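Local coordinates for D-3-phosphoglycerate dehydrogenase oxidoreductase protein (Ralstonia solanacearum, PDB 3GG9) that probably acts as an NAD-dependent D-3-phosphoglycerate dehydrogenase of the D-isomer specific 2-hydroxyacid dehydrogenase family, at residues L187-E192 with A204-K209; A211-S216 with V235-R240. All coordinates share one frame; numbering follows the deposited sequence.

Contact 1: L187-E192 with A204-K209; sequences LVWGRE and AVAESK
L187 and A204 meet at the margin of a parallel sheet, where the CD2 methyl of the leucine touches A204 CB at 3.7 Å. The first torsion of L187 sets CG beside the backbone N (chi1 -59°) and the second then turns CD2 to the alanine, while its CB lies more loosely near the methyl of A206. At V188 the backbone takes over. Its N donates to A204 O at 2.9 Å, and its O receives A206 N at the same length of 2.9 Å, so one residue joins the two segments through both its amide and its carbonyl. The same V188 O is also approached by V205 CA at 3.2 Å, a CA-H...O contact. This is the closing step of a right-handed beta-alpha-beta unit of Rossmann type: strand 185-189, helix 192-200 and the short, weakly bonded edge strand 204-205. W189 then reaches past the end of that short strand. K209 CB sits over its six-membered ring, 3.6 Å from the centroid and nearly on the normal, a CH-pi contact. The same indole face receives K209 N and S208 C toward the rim, whereas A206 O lies at the ring edge, 3.6 Å from CD1. The extended lysine chain carries NZ onward to I232 O. The chemistry thus divides in two: backbone polarity fixes the strand pairing, and the indole uses the aliphatic part of a charged side chain as a nonpolar surface.

Contact 2: A211-S216 with V235-R240; sequences ALFEQS and VADLTR
F213 meets D237 face-on: D237 CB stands 3.9 Å from the ring centroid, almost on the normal, as a CH-pi contact. F213 has its CG beside the backbone N (chi1 -77°) with the ring turned roughly perpendicular, which presents a flat face to the aspartate. Its near end also meets the helix backbone, with CD2 3.4 Å from D237 O, and L238 CD2 approaches CE2 obliquely at 4.2 Å. The D237 carboxylate is turned to within 19° of the ring plane. OD1 accepts from T234 N, which restrains the group's rotation. In the Rossmann-type domain, helix 209-215 leads into strand 218-221 and helix 235-238 precedes the neighbouring parallel strand 246-249; F213 lies between these helices and also packs on L219 of the first strand. R240 was modelled in two conformers. In the one given, its chain bends at chi2 and chi3 and NH1 reaches D237 OD2 at 2.9 Å, a salt bridge within 235-240 that meets the oxygen on its anti side, somewhat out of the carboxylate plane, by a bent bond; it may add to the hold on the carboxylate. The short approach of R240 to the CG of E214 is doubtful. Polar linkage between the segments runs through one water, which donates to E214 O and to R240 O, each at 2.8 Å, bridging the C-terminal part of helix 209-215 to the backbone of R240.

Contact 1 ends two residues before contact 2 begins: K209, whose CB covers an indole in the first, starts the helix that supplies F213 to the second. The two centres lie 13 Å apart, yet their residues touch. K209 NZ reaches D237 OD1 at 3.4 Å, a long and weak ion pair, and L212, one residue before F213, packs its CD2 against W189 CB at 3.9 Å. Helix 209-215 therefore stands between strand 185-189 and helix 235-238. Neither contact touches a bound ligand: the side chain of V188 is about 12 Å from a glycerol, and that of L238 about 9 Å from one. V188 also lies near a GxGxxG sequence, consistent with an NAD-binding fold.

Contact 1: L187-E192 with A204-K209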
loop_
_atom_site.group_PDB
_atom_site.type_symbol
_atom_site.label_atom_id
_atom_site.label_comp_id
_atom_site.label_asym_id
_atom_site.label_seq_id
_atom_site.Cartn_x
_atom_site.Cartn_y
_atom_site.Cartn_z
ATOM N N LEU A 187 19.567 -6.943 -0.554
ATOM C CA LEU A 187 20.885 -6.626 0.003
ATOM C C LEU A 187 20.768 -5.952 1.357
ATOM O O LEU A 187 20.010 -4.988 1.529
ATOM C CB LEU A 187 21.675 -5.705 -0.934
ATOM C CG LEU A 187 21.999 -6.117 -2.373
ATOM C CD1 LEU A 187 22.611 -4.935 -3.123
ATOM C CD2 LEU A 187 22.940 -7.307 -2.404
ATOM N N VAL A 188 21.565 -6.430 2.309
ATOM C CA VAL A 188 21.544 -5.930 3.678
ATOM C C VAL A 188 22.869 -5.216 3.990
ATOM O O VAL A 188 23.922 -5.618 3.509
ATOM C CB VAL A 188 21.256 -7.084 4.694
ATOM C CG1 VAL A 188 21.265 -6.576 6.123
ATOM C CG2 VAL A 188 19.892 -7.729 4.390
ATOM N N TRP A 189 22.801 -4.139 4.766
ATOM C CA TRP A 189 23.987 -3.514 5.345
ATOM C C TRP A 189 23.696 -3.084 6.799
ATOM O O TRP A 189 22.551 -2.919 7.174
ATOM C CB TRP A 189 24.479 -2.340 4.480
ATOM C CG TRP A 189 25.951 -2.064 4.726
ATOM C CD1 TRP A 189 27.018 -2.768 4.231
ATOM C CD2 TRP A 189 26.498 -1.054 5.571
ATOM N NE1 TRP A 189 28.192 -2.248 4.708
ATOM C CE2 TRP A 189 27.901 -1.193 5.535
ATOM C CE3 TRP A 189 25.938 -0.038 6.353
ATOM C CZ2 TRP A 189 28.752 -0.352 6.248
ATOM C CZ3 TRP A 189 26.782 0.797 7.072
ATOM C CH2 TRP A 189 28.175 0.637 7.014
ATOM N N GLY A 190 24.740 -2.947 7.612
ATOM C CA GLY A 190 24.615 -2.526 9.015
ATOM C C GLY A 190 25.907 -2.797 9.755
ATOM O O GLY A 190 26.946 -3.018 9.128
ATOM N N ARG A 191 25.836 -2.792 11.088
ATOM C CA ARG A 191 26.950 -3.153 11.967
ATOM C C ARG A 191 27.308 -4.602 11.704
ATOM O O ARG A 191 26.522 -5.325 11.122
ATOM C CB ARG A 191 26.518 -3.099 13.439
ATOM C CG ARG A 191 26.218 -1.728 14.018
ATOM C CD ARG A 191 25.597 -1.867 15.434
ATOM N NE ARG A 191 24.279 -2.520 15.406
ATOM C CZ ARG A 191 24.035 -3.777 15.785
ATOM N NH1 ARG A 191 25.013 -4.549 16.244
ATOM N NH2 ARG A 191 22.804 -4.264 15.703
ATOM N N GLU A 192 28.475 -5.017 12.173
ATOM C CA GLU A 192 28.973 -6.371 11.968
ATOM C C GLU A 192 28.006 -7.485 12.324
ATOM O O GLU A 192 27.873 -8.443 11.551
ATOM C CB GLU A 192 30.285 -6.568 12.741
ATOM C CG GLU A 192 30.835 -7.992 12.732
ATOM C CD GLU A 192 31.151 -8.528 11.339
ATOM O OE1 GLU A 192 31.354 -7.746 10.368
ATOM O OE2 GLU A 192 31.235 -9.762 11.227
ATOM N N ALA A 204 22.255 -11.694 0.989
ATOM C CA ALA A 204 23.466 -11.022 0.537
ATOM C C ALA A 204 23.697 -9.736 1.328
ATOM O O ALA A 204 22.752 -9.023 1.682
ATOM C CB ALA A 204 23.346 -10.700 -0.919
ATOM N N VAL A 205 24.966 -9.449 1.603
ATOM C CA VAL A 205 25.356 -8.248 2.305
ATOM C C VAL A 205 26.010 -7.350 1.280
ATOM O O VAL A 205 26.832 -7.806 0.503
ATOM C CB VAL A 205 26.309 -8.598 3.480
ATOM C CG1 VAL A 205 26.962 -7.360 4.065
ATOM C CG2 VAL A 205 25.531 -9.337 4.543
ATOM N N ALA A 206 25.610 -6.080 1.249
ATOM C CA ALA A 206 26.178 -5.129 0.317
ATOM C C ALA A 206 27.682 -4.940 0.555
ATOM O O ALA A 206 28.142 -5.057 1.690
ATOM C CB ALA A 206 25.440 -3.799 0.424
ATOM N N GLU A 207 28.427 -4.656 -0.518
ATOM C CA GLU A 207 29.887 -4.466 -0.469
ATOM C C GLU A 207 30.281 -3.398 0.531
ATOM O O GLU A 207 31.278 -3.540 1.259
ATOM C CB GLU A 207 30.425 -4.060 -1.840
ATOM C CG GLU A 207 30.388 -5.157 -2.869
ATOM C CD GLU A 207 31.503 -5.042 -3.899
ATOM O OE1 GLU A 207 32.142 -3.975 -3.994
ATOM O OE2 GLU A 207 31.739 -6.034 -4.612
ATOM N N SER A 208 29.476 -2.333 0.565
ATOM C CA SER A 208 29.689 -1.221 1.465
ATOM C C SER A 208 28.382 -0.472 1.615
ATOM O O SER A 208 27.418 -0.726 0.891
ATOM C CB SER A 208 30.753 -0.277 0.897
ATOM O OG SER A 208 30.399 0.167 -0.393
ATOM N N LYS A 209 28.359 0.440 2.572
ATOM C CA LYS A 209 27.263 1.384 2.722
ATOM C C LYS A 209 27.003 2.130 1.416
ATOM O O LYS A 209 25.857 2.234 0.983
ATOM C CB LYS A 209 27.590 2.362 3.845
ATOM C CG LYS A 209 26.505 3.345 4.165
ATOM C CD LYS A 209 26.993 4.200 5.315
ATOM C CE LYS A 209 26.275 5.513 5.371
ATOM N NZ LYS A 209 26.979 6.397 6.336
#

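Contact 2: A211-S216 with V235-R240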
loop_
_atom_site.group_PDB
_atom_site.type_symbol
_atom_site.label_atom_id
_atom_site.label_comp_id
_atom_site.label_asym_id
_atom_site.label_seq_id
_atom_site.Cartn_x
_atom_site.Cartn_y
_atom_site.Cartn_z
ATOM N N ALA A 211 27.641 1.121 -1.602
ATOM C CA ALA A 211 27.071 0.159 -2.552
ATOM C C ALA A 211 25.562 -0.042 -2.365
ATOM O O ALA A 211 24.830 -0.256 -3.336
ATOM C CB ALA A 211 27.790 -1.190 -2.434
ATOM N N LEU A 212 25.118 0.021 -1.115
ATOM C CA LEU A 212 23.704 -0.115 -0.776
ATOM C C LEU A 212 22.873 1.000 -1.378
ATOM O O LEU A 212 21.817 0.750 -1.945
ATOM C CB LEU A 212 23.521 -0.156 0.739
ATOM C CG LEU A 212 22.138 -0.570 1.248
ATOM C CD1 LEU A 212 21.999 -2.112 1.237
ATOM C CD2 LEU A 212 21.962 -0.017 2.650
ATOM N N PHE A 213 23.373 2.224 -1.267
ATOM C CA PHE A 213 22.676 3.403 -1.779
ATOM C C PHE A 213 22.692 3.506 -3.310
ATOM O O PHE A 213 21.716 3.960 -3.916
ATOM C CB PHE A 213 23.249 4.681 -1.122
ATOM C CG PHE A 213 22.769 4.905 0.294
ATOM C CD1 PHE A 213 23.480 4.406 1.377
ATOM C CD2 PHE A 213 21.577 5.580 0.538
ATOM C CE1 PHE A 213 23.025 4.594 2.694
ATOM C CE2 PHE A 213 21.111 5.766 1.842
ATOM C CZ PHE A 213 21.840 5.286 2.925
ATOM N N GLU A 214 23.796 3.075 -3.930
ATOM C CA GLU A 214 23.936 3.048 -5.387
ATOM C C GLU A 214 23.021 2.041 -6.080
ATOM O O GLU A 214 22.392 2.358 -7.100
ATOM C CB GLU A 214 25.398 2.752 -5.760
ATOM C CG GLU A 214 26.308 3.964 -5.604
ATOM C CD GLU A 214 27.814 3.654 -5.531
ATOM O OE1 GLU A 214 28.227 2.482 -5.360
ATOM O OE2 GLU A 214 28.591 4.627 -5.633
ATOM N N GLN A 215 22.943 0.840 -5.501
ATOM C CA GLN A 215 22.283 -0.308 -6.124
ATOM C C GLN A 215 20.785 -0.493 -5.866
ATOM O O GLN A 215 20.099 -1.114 -6.683
ATOM C CB GLN A 215 22.988 -1.588 -5.691
ATOM C CG GLN A 215 24.365 -1.804 -6.309
ATOM C CD GLN A 215 24.976 -3.092 -5.804
ATOM O OE1 GLN A 215 24.934 -4.118 -6.480
ATOM N NE2 GLN A 215 25.482 -3.062 -4.578
ATOM N N SER A 216 20.277 0.014 -4.743
ATOM C CA SER A 216 18.899 -0.270 -4.338
ATOM C C SER A 216 17.874 0.468 -5.175
ATOM O O SER A 216 18.016 1.663 -5.428
ATOM C CB SER A 216 18.683 0.090 -2.870
ATOM O OG SER A 216 19.558 -0.629 -2.029
ATOM N N VAL A 235 23.342 13.620 3.079
ATOM C CA VAL A 235 22.957 14.005 1.720
ATOM C C VAL A 235 23.831 13.332 0.669
ATOM O O VAL A 235 23.345 13.023 -0.407
ATOM C CB VAL A 235 23.027 15.558 1.478
ATOM C CG1 VAL A 235 22.628 15.912 0.054
ATOM C CG2 VAL A 235 22.112 16.263 2.395
ATOM N N ALA A 236 25.110 13.107 0.973
ATOM C CA ALA A 236 26.003 12.437 0.025
ATOM C C ALA A 236 25.516 11.012 -0.245
ATOM O O ALA A 236 25.486 10.567 -1.400
ATOM C CB ALA A 236 27.446 12.428 0.531
ATOM N N ASP A 237 25.115 10.319 0.819
ATOM C CA ASP A 237 24.548 8.965 0.710
ATOM C C ASP A 237 23.280 8.938 -0.140
ATOM O O ASP A 237 23.138 8.112 -1.035
ATOM C CB ASP A 237 24.218 8.414 2.101
ATOM C CG ASP A 237 25.458 8.179 2.958
ATOM O OD1 ASP A 237 25.397 8.455 4.180
ATOM O OD2 ASP A 237 26.481 7.709 2.414
ATOM N N LEU A 238 22.322 9.805 0.188
ATOM C CA LEU A 238 21.072 9.899 -0.573
ATOM C C LEU A 238 21.269 10.302 -2.038
ATOM O O LEU A 238 20.603 9.777 -2.915
ATOM C CB LEU A 238 20.112 10.875 0.120
ATOM C CG LEU A 238 19.587 10.432 1.485
ATOM C CD1 LEU A 238 18.854 11.585 2.145
ATOM C CD2 LEU A 238 18.687 9.179 1.374
ATOM N N THR A 239 22.180 11.237 -2.319
ATOM C CA THR A 239 22.390 11.657 -3.710
ATOM C C THR A 239 23.179 10.629 -4.538
ATOM O O THR A 239 23.350 10.794 -5.734
ATOM C CB THR A 239 22.998 13.081 -3.821
ATOM O OG1 THR A 239 24.171 13.152 -3.023
ATOM C CG2 THR A 239 21.987 14.143 -3.330
ATOM N N ARG A 240 23.623 9.555 -3.886
ATOM C CA ARG A 240 24.223 8.392 -4.534
ATOM C C ARG A 240 23.136 7.524 -5.179
ATOM O O ARG A 240 23.403 6.737 -6.095
ATOM C CB ARG A 240 24.942 7.565 -3.465
ATOM C CG ARG A 240 26.160 6.816 -3.916
ATOM C CD ARG A 240 27.445 7.362 -3.328
ATOM N NE ARG A 240 27.382 7.520 -1.876
ATOM C CZ ARG A 240 28.412 7.881 -1.116
ATOM N NH1 ARG A 240 28.258 8.024 0.198
ATOM N NH2 ARG A 240 29.598 8.103 -1.669
HETATM O O HOH W 1 22.813 4.942 -8.208
#